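Side-chain contacts in putative tetrapyrrole (Corrin/porphyrin) methylase (Bacteroides fragilis, PDB 3FFY), which probably methylates the 2'-hydroxyl of a cytidine ribose in 16S rRNA with S-adenosylmethionine, this chain being its C-terminal half: residues L26-G31 and P52-K57; K30-K35 and L59-E64; F48-S51 and K57-T60; S73-R76 and H82-T85; E84-R87 and E92-E95. All coordinates share one frame; numbering follows the deposited sequence.

Contact 1: residues L26-G31 and P52-K57; sequences LPQKKG and PHRLLK. With SO4 (sulfate ion), chain B.
Q28, in the loop that leads from strand 20-24 into helix 32-38, meets R54, near the start of helix 55-66, forming a surface contact of two polar side chains. The amide of Q28 lies over one face of the guanidinium, with Q28 CD 3.2 Å from R54 NE, and the two side chains cross at about a right angle. Their planes are tilted 41° apart, too far for a parallel stack. Both chains reach this point by folding: Q28 bends at chi2 (-72°), and R54 bends at chi2 and chi3. R54 was modelled in two conformers, so the details describe one of them. K57, on the first turn of helix 55-66, runs out extended toward the loop, its NZ 4.2 Å from Q28 O. At the far end of the loop, G31 N gives a short, straight hydrogen bond to sulfate O2 (2.6 Å, 170° at the hydrogen), while K30 CE passes 3.7 Å from the same O2. G31 holds the N-cap position of helix 32-38. The sulfate, probably from the crystallisation liquor, thus occupies a helix N-terminal anion site, built in the usual way from backbone N-H groups.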
# COMPACT_ATOMS: atom_id res chain seq x y z
N LEU A 26 -0.56 10.73 -19.62
CA LEU A 26 -1.04 10.46 -20.97
C LEU A 26 -1.31 11.75 -21.71
O LEU A 26 -1.70 12.78 -21.13
CB LEU A 26 -2.34 9.69 -20.92
CG LEU A 26 -2.29 8.19 -20.75
CD1 LEU A 26 -3.70 7.81 -20.26
CD2 LEU A 26 -2.02 7.52 -22.10
N PRO A 27 -1.11 11.71 -23.01
CA PRO A 27 -1.59 12.80 -23.81
C PRO A 27 -3.08 12.97 -23.60
O PRO A 27 -3.80 11.99 -23.53
CB PRO A 27 -1.31 12.33 -25.23
CG PRO A 27 -0.19 11.36 -25.10
CD PRO A 27 -0.42 10.69 -23.80
N GLN A 28 -3.54 14.22 -23.48
CA GLN A 28 -4.95 14.50 -23.25
C GLN A 28 -5.76 14.32 -24.52
O GLN A 28 -6.94 13.96 -24.46
CB GLN A 28 -5.15 15.93 -22.74
CG GLN A 28 -4.72 16.14 -21.30
CD GLN A 28 -5.67 15.47 -20.29
OE1 GLN A 28 -6.80 15.95 -20.10
NE2 GLN A 28 -5.21 14.39 -19.64
N LYS A 29 -5.12 14.59 -25.66
CA LYS A 29 -5.80 14.60 -26.96
C LYS A 29 -4.86 14.01 -28.03
O LYS A 29 -4.59 12.81 -28.03
CB LYS A 29 -6.30 16.02 -27.32
CG LYS A 29 -7.31 16.67 -26.32
CD LYS A 29 -7.31 18.26 -26.35
CE LYS A 29 -7.03 18.90 -24.93
NZ LYS A 29 -5.56 19.18 -24.59
N LYS A 30 -4.35 14.84 -28.93
CA LYS A 30 -3.42 14.35 -29.94
C LYS A 30 -2.34 13.46 -29.29
O LYS A 30 -1.79 13.81 -28.24
CB LYS A 30 -2.80 15.53 -30.73
CG LYS A 30 -3.11 15.52 -32.25
CD LYS A 30 -1.90 15.05 -33.13
CE LYS A 30 -0.98 14.00 -32.40
NZ LYS A 30 -0.23 13.04 -33.28
N GLY A 31 -2.11 12.30 -29.91
CA GLY A 31 -1.08 11.36 -29.47
C GLY A 31 -1.55 10.34 -28.45
O GLY A 31 -0.81 9.42 -28.13
N PRO A 52 -7.54 13.88 -10.76
CA PRO A 52 -8.72 13.18 -10.24
C PRO A 52 -9.91 13.23 -11.23
O PRO A 52 -10.65 12.26 -11.35
CB PRO A 52 -9.07 13.93 -8.95
CG PRO A 52 -7.98 14.91 -8.71
CD PRO A 52 -7.14 15.04 -9.94
N HIS A 53 -10.06 14.34 -11.95
CA HIS A 53 -11.17 14.48 -12.88
C HIS A 53 -11.01 13.67 -14.16
O HIS A 53 -11.98 13.51 -14.89
CB HIS A 53 -11.41 15.95 -13.26
CG HIS A 53 -11.78 16.81 -12.09
ND1 HIS A 53 -10.95 16.99 -11.00
CD2 HIS A 53 -12.88 17.58 -11.86
CE1 HIS A 53 -11.53 17.82 -10.14
NE2 HIS A 53 -12.69 18.20 -10.65
N ARG A 54 -9.80 13.20 -14.45
CA ARG A 54 -9.52 12.43 -15.66
C ARG A 54 -9.36 10.95 -15.36
O ARG A 54 -9.31 10.14 -16.27
CB ARG A 54 -8.24 12.91 -16.35
CG ARG A 54 -8.45 13.91 -17.48
CD ARG A 54 -8.21 15.33 -17.06
NE ARG A 54 -6.83 15.76 -17.34
CZ ARG A 54 -6.41 17.03 -17.35
NH1 ARG A 54 -7.25 18.04 -17.10
NH2 ARG A 54 -5.13 17.29 -17.63
N LEU A 55 -9.28 10.58 -14.08
CA LEU A 55 -8.96 9.18 -13.76
C LEU A 55 -9.91 8.15 -14.36
O LEU A 55 -9.46 7.15 -14.91
CB LEU A 55 -8.87 8.96 -12.24
CG LEU A 55 -8.48 7.54 -11.76
CD1 LEU A 55 -7.08 7.10 -12.32
CD2 LEU A 55 -8.57 7.47 -10.25
N LEU A 56 -11.22 8.39 -14.26
CA LEU A 56 -12.18 7.37 -14.66
C LEU A 56 -12.05 7.11 -16.15
O LEU A 56 -12.02 5.96 -16.56
CB LEU A 56 -13.62 7.80 -14.36
CG LEU A 56 -14.69 6.80 -13.86
CD1 LEU A 56 -16.05 7.15 -14.47
CD2 LEU A 56 -14.34 5.34 -13.97
N LYS A 57 -11.97 8.16 -16.95
CA LYS A 57 -11.74 8.02 -18.42
C LYS A 57 -10.49 7.18 -18.70
O LYS A 57 -10.55 6.21 -19.46
CB LYS A 57 -11.58 9.39 -19.10
CG LYS A 57 -11.39 9.34 -20.65
CD LYS A 57 -11.12 10.74 -21.27
CE LYS A 57 -10.44 10.62 -22.68
NZ LYS A 57 -10.42 11.90 -23.44
S SO4 B . -4.17 10.06 -31.60
O1 SO4 B . -4.98 10.04 -30.29
O2 SO4 B . -3.58 11.44 -31.85
O3 SO4 B . -5.01 9.35 -32.63
O4 SO4 B . -2.96 9.12 -31.51

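Contact 2: residues K30-K35 and L59-E64. With SO4 (sulfate ion), chain B.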
# COMPACT_ATOMS: atom_id res chain seq x y z
N LYS A 30 -4.35 14.84 -28.93
CA LYS A 30 -3.42 14.35 -29.94
C LYS A 30 -2.34 13.46 -29.29
O LYS A 30 -1.79 13.81 -28.24
CB LYS A 30 -2.80 15.53 -30.73
CG LYS A 30 -3.11 15.52 -32.25
CD LYS A 30 -1.90 15.05 -33.13
CE LYS A 30 -0.98 14.00 -32.40
NZ LYS A 30 -0.23 13.04 -33.28
N GLY A 31 -2.11 12.30 -29.91
CA GLY A 31 -1.08 11.36 -29.47
C GLY A 31 -1.55 10.34 -28.45
O GLY A 31 -0.81 9.42 -28.13
N ARG A 32 -2.78 10.47 -27.94
CA ARG A 32 -3.25 9.65 -26.80
C ARG A 32 -3.56 8.22 -27.16
O ARG A 32 -3.11 7.30 -26.48
CB ARG A 32 -4.48 10.26 -26.20
CG ARG A 32 -5.02 9.49 -25.02
CD ARG A 32 -6.29 10.15 -24.58
NE ARG A 32 -6.82 9.54 -23.37
CZ ARG A 32 -6.53 9.88 -22.13
NH1 ARG A 32 -5.69 10.86 -21.86
NH2 ARG A 32 -7.11 9.23 -21.12
N MSE A 33 -4.39 8.05 -28.20
CA MSE A 33 -4.71 6.72 -28.72
C MSE A 33 -3.44 6.03 -29.19
O MSE A 33 -3.22 4.85 -28.88
CB MSE A 33 -5.74 6.76 -29.83
CG MSE A 33 -7.04 7.47 -29.42
SE MSE A 33 -7.78 7.01 -27.64
CE MSE A 33 -9.09 5.56 -28.06
N THR A 34 -2.56 6.76 -29.88
CA THR A 34 -1.27 6.21 -30.25
C THR A 34 -0.47 5.69 -29.07
O THR A 34 -0.02 4.57 -29.09
CB THR A 34 -0.44 7.24 -30.96
OG1 THR A 34 -1.20 7.75 -32.06
CG2 THR A 34 0.89 6.61 -31.46
N LYS A 35 -0.28 6.51 -28.04
CA LYS A 35 0.39 6.05 -26.85
C LYS A 35 -0.28 4.80 -26.28
O LYS A 35 0.41 3.88 -25.89
CB LYS A 35 0.40 7.14 -25.77
CG LYS A 35 1.20 6.75 -24.53
CD LYS A 35 2.72 6.73 -24.78
CE LYS A 35 3.46 5.86 -23.77
NZ LYS A 35 4.91 6.17 -23.67
N LEU A 59 -8.91 5.05 -16.76
CA LEU A 59 -9.12 3.66 -16.32
C LEU A 59 -10.03 2.92 -17.27
O LEU A 59 -9.78 1.75 -17.56
CB LEU A 59 -9.72 3.60 -14.92
CG LEU A 59 -8.81 4.08 -13.79
CD1 LEU A 59 -9.62 4.01 -12.53
CD2 LEU A 59 -7.54 3.28 -13.66
N THR A 60 -11.05 3.61 -17.78
CA THR A 60 -11.96 3.01 -18.75
C THR A 60 -11.20 2.64 -20.02
O THR A 60 -11.29 1.53 -20.53
CB THR A 60 -13.14 3.92 -19.05
OG1 THR A 60 -13.80 4.21 -17.80
CG2 THR A 60 -14.07 3.22 -19.97
N GLN A 61 -10.41 3.58 -20.52
CA GLN A 61 -9.66 3.29 -21.73
C GLN A 61 -8.58 2.23 -21.50
O GLN A 61 -8.30 1.43 -22.39
CB GLN A 61 -9.06 4.58 -22.28
CG GLN A 61 -10.14 5.58 -22.64
CD GLN A 61 -9.60 6.82 -23.34
OE1 GLN A 61 -8.80 7.57 -22.77
NE2 GLN A 61 -10.03 7.03 -24.57
N PHE A 62 -7.95 2.25 -20.33
CA PHE A 62 -7.05 1.17 -19.95
C PHE A 62 -7.78 -0.19 -20.06
O PHE A 62 -7.22 -1.19 -20.60
CB PHE A 62 -6.52 1.39 -18.51
CG PHE A 62 -5.35 2.37 -18.39
CD1 PHE A 62 -4.93 3.16 -19.45
CD2 PHE A 62 -4.68 2.51 -17.16
CE1 PHE A 62 -3.87 4.01 -19.31
CE2 PHE A 62 -3.64 3.35 -17.03
CZ PHE A 62 -3.22 4.11 -18.08
N ALA A 63 -9.02 -0.27 -19.56
CA ALA A 63 -9.80 -1.52 -19.67
C ALA A 63 -10.01 -1.85 -21.13
O ALA A 63 -9.92 -3.01 -21.54
CB ALA A 63 -11.17 -1.41 -18.94
N GLU A 64 -10.32 -0.85 -21.93
CA GLU A 64 -10.57 -1.13 -23.35
C GLU A 64 -9.30 -1.68 -24.02
O GLU A 64 -9.38 -2.65 -24.75
CB GLU A 64 -11.07 0.11 -24.07
CG GLU A 64 -12.40 0.60 -23.57
CD GLU A 64 -12.79 1.90 -24.23
OE1 GLU A 64 -11.94 2.52 -24.87
OE2 GLU A 64 -13.94 2.32 -24.13
S SO4 B . -4.17 10.06 -31.60
O1 SO4 B . -4.98 10.04 -30.29
O2 SO4 B . -3.58 11.44 -31.85
O3 SO4 B . -5.01 9.35 -32.63
O4 SO4 B . -2.96 9.12 -31.51
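R32 grips Q61 side-on with two nitrogens, both bonded to the single amide oxygen of Q61. R32 NE donates to Q61 OE1 at 2.9 Å, in the carbonyl plane and on a lone pair, whereas R32 NH2 reaches that oxygen, also at 2.9 Å, from nearly straight ahead of the C=O bond. OE1 lies 4° out of the guanidinium plane, and amide and guanidinium are almost coplanar, 22° apart. Two donors on one oxygen hold the amide at the edge of the arginine, nearly in its plane. R32 reaches across because its chain is extended from CG to NE (chi1 -179°), with NH1 turned to the backbone oxygen of P27. The other end of the amide meets selenomethionine M33, whose SE lies 3.8 Å from Q61 NE2 after bends at chi2 and chi3. On the first turn of helix 32-38 the sulfate receives further backbone bonds, from M33 N to O1 and from T34 N to O4, each 2.9 Å long; the N-terminal end of the helix dipole would add to its attraction. Outward from the polar pair, M33 touches Y65, while Q61 and F62 both lean on L36, bringing helix 55-66 alongside helix 32-38. K35 forms a salt bridge with E23 of strand 20-24, and the F62 ring meets that of F48 on strand 45-50.

Contact 3: residues F48-S51 and K57-T60; sequences FYES and KTLT
E50, the last residue of strand 45-50, and T58, on helix 55-66, approach each other from opposite directions and join through one buried hydrogen bond. T58 OG1 is the donor and E50 OE1 the acceptor, 2.7 Å apart. The hydroxyl comes in from above the carboxylate, 41° out of its plane. A second hydrogen bond ties the other carboxylate oxygen to the strand's own end: S51 N donates to E50 OE2 at 2.9 Å, on the anti side and 15° from the plane. The side chain can bend back to the following residue because CG stands anti to the backbone N (chi1 -167°) and the chain then kinks at chi2. Gripped at both oxygens, the carboxylate has its rotation largely set. The threonine hydroxyl has a second partner in turn, accepting from R32 NH2 of helix 32-38, so that R32, T58 and E50 form a short chain of polar groups between two helices and a strand.

In the fold this is a strand-turn-helix connection of an alpha/beta domain: strand 45-50 lies in the sheet between strand 20-24, parallel to it, and the antiparallel strand 106-110, and helix 55-66 returns over one face.

Apolar contacts surround the polar pair. T58 CG2 packs on L26, while E50 and T58 both touch I108 of strand 106-110. L59, beside T58, reaches L93 and F97 of helix 90-99.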
# COMPACT_ATOMS: atom_id res chain seq x y z
N PHE A 48 1.88 5.68 -14.34
CA PHE A 48 1.32 6.92 -14.90
C PHE A 48 0.90 7.84 -13.74
O PHE A 48 0.57 7.37 -12.65
CB PHE A 48 0.03 6.65 -15.67
CG PHE A 48 0.15 5.59 -16.75
CD1 PHE A 48 0.39 5.95 -18.07
CD2 PHE A 48 -0.05 4.26 -16.44
CE1 PHE A 48 0.47 4.96 -19.06
CE2 PHE A 48 0.03 3.27 -17.40
CZ PHE A 48 0.30 3.62 -18.71
N TYR A 49 0.88 9.14 -14.03
CA TYR A 49 0.27 10.17 -13.17
C TYR A 49 -1.01 10.63 -13.82
O TYR A 49 -1.10 10.70 -15.06
CB TYR A 49 1.20 11.38 -13.01
CG TYR A 49 2.42 11.15 -12.14
CD1 TYR A 49 2.39 10.30 -11.07
CD2 TYR A 49 3.60 11.83 -12.39
CE1 TYR A 49 3.50 10.14 -10.25
CE2 TYR A 49 4.70 11.67 -11.57
CZ TYR A 49 4.63 10.81 -10.51
OH TYR A 49 5.70 10.63 -9.68
N GLU A 50 -2.01 10.93 -12.99
CA GLU A 50 -3.29 11.36 -13.50
C GLU A 50 -3.97 12.33 -12.53
O GLU A 50 -3.69 12.33 -11.31
CB GLU A 50 -4.18 10.14 -13.74
CG GLU A 50 -5.44 10.39 -14.55
CD GLU A 50 -5.13 11.11 -15.85
OE1 GLU A 50 -4.94 10.38 -16.85
OE2 GLU A 50 -5.00 12.37 -15.83
N SER A 51 -4.86 13.15 -13.08
CA SER A 51 -5.64 14.06 -12.26
C SER A 51 -6.95 13.40 -11.86
O SER A 51 -7.42 12.43 -12.52
CB SER A 51 -5.88 15.36 -13.01
OG SER A 51 -6.91 15.24 -13.97
N LYS A 57 -11.97 8.16 -16.95
CA LYS A 57 -11.74 8.02 -18.42
C LYS A 57 -10.49 7.18 -18.70
O LYS A 57 -10.55 6.21 -19.46
CB LYS A 57 -11.58 9.39 -19.10
CG LYS A 57 -11.39 9.34 -20.65
CD LYS A 57 -11.12 10.74 -21.27
CE LYS A 57 -10.44 10.62 -22.68
NZ LYS A 57 -10.42 11.90 -23.44
N THR A 58 -9.37 7.57 -18.07
CA THR A 58 -8.11 6.83 -18.26
C THR A 58 -8.28 5.33 -17.91
O THR A 58 -7.84 4.46 -18.66
CB THR A 58 -6.96 7.49 -17.47
OG1 THR A 58 -6.63 8.72 -18.11
CG2 THR A 58 -5.73 6.58 -17.46
N LEU A 59 -8.91 5.05 -16.76
CA LEU A 59 -9.12 3.66 -16.32
C LEU A 59 -10.03 2.92 -17.27
O LEU A 59 -9.78 1.75 -17.56
CB LEU A 59 -9.72 3.60 -14.92
CG LEU A 59 -8.81 4.08 -13.79
CD1 LEU A 59 -9.62 4.01 -12.53
CD2 LEU A 59 -7.54 3.28 -13.66
N THR A 60 -11.05 3.61 -17.78
CA THR A 60 -11.96 3.01 -18.75
C THR A 60 -11.20 2.64 -20.02
O THR A 60 -11.29 1.53 -20.53
CB THR A 60 -13.14 3.92 -19.05
OG1 THR A 60 -13.80 4.21 -17.80
CG2 THR A 60 -14.07 3.22 -19.97

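Contact 4: residues S73-R76 and H82-T85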
# COMPACT_ATOMS: atom_id res chain seq x y z
N SER A 73 -3.35 -0.50 -9.62
CA SER A 73 -3.30 0.09 -8.28
C SER A 73 -3.35 1.59 -8.48
O SER A 73 -2.53 2.13 -9.25
CB SER A 73 -1.96 -0.24 -7.60
OG SER A 73 -1.99 0.05 -6.21
N VAL A 74 -4.25 2.27 -7.78
CA VAL A 74 -4.31 3.71 -7.84
C VAL A 74 -4.03 4.24 -6.44
O VAL A 74 -4.63 3.79 -5.44
CB VAL A 74 -5.64 4.20 -8.45
CG1 VAL A 74 -5.80 5.73 -8.21
CG2 VAL A 74 -5.74 3.76 -9.96
N SER A 75 -3.05 5.13 -6.37
CA SER A 75 -2.53 5.59 -5.11
C SER A 75 -2.47 7.11 -5.01
O SER A 75 -2.15 7.86 -5.97
CB SER A 75 -1.12 5.05 -4.83
OG SER A 75 -1.15 3.65 -4.69
N ARG A 76 -2.68 7.54 -3.78
CA ARG A 76 -2.56 8.92 -3.46
C ARG A 76 -1.61 9.06 -2.30
O ARG A 76 -1.70 8.34 -1.29
CB ARG A 76 -3.94 9.45 -3.12
CG ARG A 76 -3.96 10.93 -2.94
CD ARG A 76 -5.29 11.36 -2.50
NE ARG A 76 -5.12 12.43 -1.53
CZ ARG A 76 -5.61 12.42 -0.30
NH1 ARG A 76 -6.35 11.39 0.13
NH2 ARG A 76 -5.38 13.45 0.50
N HIS A 82 2.74 8.16 4.17
CA HIS A 82 1.35 7.87 4.36
C HIS A 82 0.67 7.86 3.01
O HIS A 82 0.70 8.84 2.28
CB HIS A 82 0.77 8.88 5.30
CG HIS A 82 -0.64 8.64 5.64
ND1 HIS A 82 -1.38 9.55 6.38
CD2 HIS A 82 -1.48 7.62 5.33
CE1 HIS A 82 -2.61 9.08 6.52
NE2 HIS A 82 -2.70 7.92 5.90
N GLU A 83 0.12 6.73 2.64
CA GLU A 83 -0.41 6.52 1.29
C GLU A 83 -1.80 5.94 1.42
O GLU A 83 -2.15 5.32 2.41
CB GLU A 83 0.53 5.58 0.53
CG GLU A 83 0.34 5.53 -0.99
CD GLU A 83 1.28 6.43 -1.84
OE1 GLU A 83 1.24 6.21 -3.07
OE2 GLU A 83 2.04 7.31 -1.34
N GLU A 84 -2.60 6.18 0.42
CA GLU A 84 -3.92 5.64 0.33
C GLU A 84 -4.00 4.93 -1.02
O GLU A 84 -3.59 5.50 -2.03
CB GLU A 84 -4.84 6.81 0.33
CG GLU A 84 -6.14 6.55 0.91
CD GLU A 84 -7.05 7.74 0.73
OE1 GLU A 84 -6.60 8.72 0.06
OE2 GLU A 84 -8.18 7.69 1.28
N THR A 85 -4.49 3.70 -1.05
CA THR A 85 -4.40 2.90 -2.24
C THR A 85 -5.66 2.11 -2.51
O THR A 85 -6.30 1.59 -1.58
CB THR A 85 -3.17 1.97 -2.17
OG1 THR A 85 -2.01 2.78 -2.12
CG2 THR A 85 -3.04 1.05 -3.38
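S75 pairs with T85 and R76 with E84 where strands 71-77 and 82-87 run antiparallel as the two arms of a hairpin at the edge of this chain's share of the sheet. The short strand axes come within 4.7 Å, and their directions differ by 144°, the strands being twisted against each other. R76 and E84 are a hydrogen-bonded pair, closed by R76 N to E84 O (2.8 Å) and E84 N to R76 O (2.9 Å); S75 and T85 are the adjoining non-hydrogen-bonded pair, where S75 CA and T85 CA face the carbonyl oxygens of E84 and V74. Side chains differ between the faces. On one, the hydroxyls S75 OG and T85 OG1 share a hydrogen bond of 2.8 Å, T85 CG2 packs 3.2 Å from S73 OG, and E83 OE1 lies 3.2 Å from S75 CB; A9 of helix 6-12 covers S75 and E83. On the other, R76 and E84 lie side by side, pointing the same way, and R76 NH1 makes a salt bridge with E84 OE1. The two are 2.7 Å apart, but the hydrogen bond within it is weak, bent to 126°, with the flat groups 66° apart. E84 OE2 has a weak bond to H82 of the second subunit. Strand 82-87 also pairs with an antiparallel strand of that subunit, making this a beta hairpin whose outer arm carries the sheet across the dimer interface.

Contact 5: residues E84-R87 and E92-E95; sequences ETVR and ELIE
V86, on strand 82-87, packs against L93, on helix 90-99, across the tight strand-to-helix connection through which the chain leaves the hairpin and lays a helix on the sheet of this alpha/beta domain. The first shell is apolar. V86 CG1 touches L93 CG at 3.8 Å and L93 CD1 at 3.9 Å, the two side chains sliding past each other in opposite directions. The leucine also reaches the strand backbone, its CD1 lying 3.6 Å from R87 C. CG1 is the valine branch that meets the leucine, since it stands anti to the backbone N (chi1 -177°). L93, with chi1 at -93°, has its branched end drawn closer to the strand than its CB direction alone would bring it. R87 takes part through its backbone, its CB directed away from the helix.

A second shell fixes both partners. V86 is also covered by H96 and F97, further along the same helix, while L93 reaches V72 and V74 on the neighbouring strand 71-77 and L59 on helix 55-66. I94, on another side of the helix, continues this packing against L56, L59 and A63. The start of the helix is tied back by E92 OE1, which accepts a hydrogen bond from T89 N. Across the outer edge of strand 82-87, V86 lies against H82 of the second subunit. V86 O itself is held from the adjacent strand by a backbone hydrogen bond with V74, while L93 CD2 sits 3.7 Å from V86 O.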
# COMPACT_ATOMS: atom_id res chain seq x y z
N GLU A 84 -2.60 6.18 0.42
CA GLU A 84 -3.92 5.64 0.33
C GLU A 84 -4.00 4.93 -1.02
O GLU A 84 -3.59 5.50 -2.03
CB GLU A 84 -4.84 6.81 0.33
CG GLU A 84 -6.14 6.55 0.91
CD GLU A 84 -7.05 7.74 0.73
OE1 GLU A 84 -6.60 8.72 0.06
OE2 GLU A 84 -8.18 7.69 1.28
N THR A 85 -4.49 3.70 -1.05
CA THR A 85 -4.40 2.90 -2.24
C THR A 85 -5.66 2.11 -2.51
O THR A 85 -6.30 1.59 -1.58
CB THR A 85 -3.17 1.97 -2.17
OG1 THR A 85 -2.01 2.78 -2.12
CG2 THR A 85 -3.04 1.05 -3.38
N VAL A 86 -6.04 2.07 -3.80
CA VAL A 86 -7.14 1.21 -4.32
C VAL A 86 -6.56 0.27 -5.34
O VAL A 86 -5.92 0.72 -6.32
CB VAL A 86 -8.31 2.02 -4.92
CG1 VAL A 86 -9.44 1.07 -5.37
CG2 VAL A 86 -8.86 3.09 -3.83
N ARG A 87 -6.68 -1.04 -5.09
CA ARG A 87 -6.09 -2.05 -6.00
C ARG A 87 -7.05 -3.17 -6.30
O ARG A 87 -7.82 -3.59 -5.43
CB ARG A 87 -4.70 -2.59 -5.50
CG ARG A 87 -4.44 -2.59 -4.00
CD ARG A 87 -3.09 -3.25 -3.65
NE ARG A 87 -3.13 -4.70 -3.85
CZ ARG A 87 -3.50 -5.61 -2.94
NH1 ARG A 87 -3.85 -5.26 -1.69
NH2 ARG A 87 -3.51 -6.90 -3.27
N GLU A 92 -12.89 -3.58 -11.29
CA GLU A 92 -13.11 -3.19 -9.90
C GLU A 92 -12.80 -1.71 -9.65
O GLU A 92 -13.59 -1.02 -8.97
CB GLU A 92 -12.27 -4.04 -8.97
CG GLU A 92 -12.75 -5.45 -8.87
CD GLU A 92 -11.77 -6.38 -8.13
OE1 GLU A 92 -10.54 -6.21 -8.20
OE2 GLU A 92 -12.23 -7.32 -7.50
N LEU A 93 -11.71 -1.19 -10.20
CA LEU A 93 -11.41 0.22 -9.99
C LEU A 93 -12.39 1.14 -10.74
O LEU A 93 -12.66 2.21 -10.29
CB LEU A 93 -9.97 0.56 -10.34
CG LEU A 93 -8.95 0.50 -9.14
CD1 LEU A 93 -8.80 -0.97 -8.60
CD2 LEU A 93 -7.70 1.06 -9.56
N ILE A 94 -12.91 0.75 -11.89
CA ILE A 94 -13.87 1.57 -12.65
C ILE A 94 -15.15 1.69 -11.84
O ILE A 94 -15.74 2.76 -11.67
CB ILE A 94 -14.13 0.94 -14.06
CG1 ILE A 94 -12.88 1.16 -14.97
CG2 ILE A 94 -15.37 1.58 -14.67
CD1 ILE A 94 -12.71 0.24 -16.15
N GLU A 95 -15.56 0.56 -11.30
CA GLU A 95 -16.76 0.54 -10.47
C GLU A 95 -16.52 1.43 -9.24
O GLU A 95 -17.39 2.22 -8.88
CB GLU A 95 -17.07 -0.89 -10.06
CG GLU A 95 -18.10 -1.12 -8.94
CD GLU A 95 -18.17 -2.62 -8.58
OE1 GLU A 95 -17.33 -3.09 -7.76
OE2 GLU A 95 -19.02 -3.35 -9.14

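Overall arrangement
Contacts 1, 2 and 3 cluster around helix 55-66, with centres 6 to 9 Å apart; contacts 4 and 5 form a second group around strand 82-87, their centres 9 Å from each other and 12 to 22 Å from the first three. Along the chain the first group closes before the second opens: contacts 1 and 2 share K30 and G31, where the loop enters helix 32-38, while contacts 4 and 5 share E84 and T85. L59 links the groups, touching V74 of contact 4 and L93 of contact 5. The domain thus has the sulfate site and helix 55-66 on one side, and on the other the hairpin, with helix 90-99 packed on it, through which two subunits join.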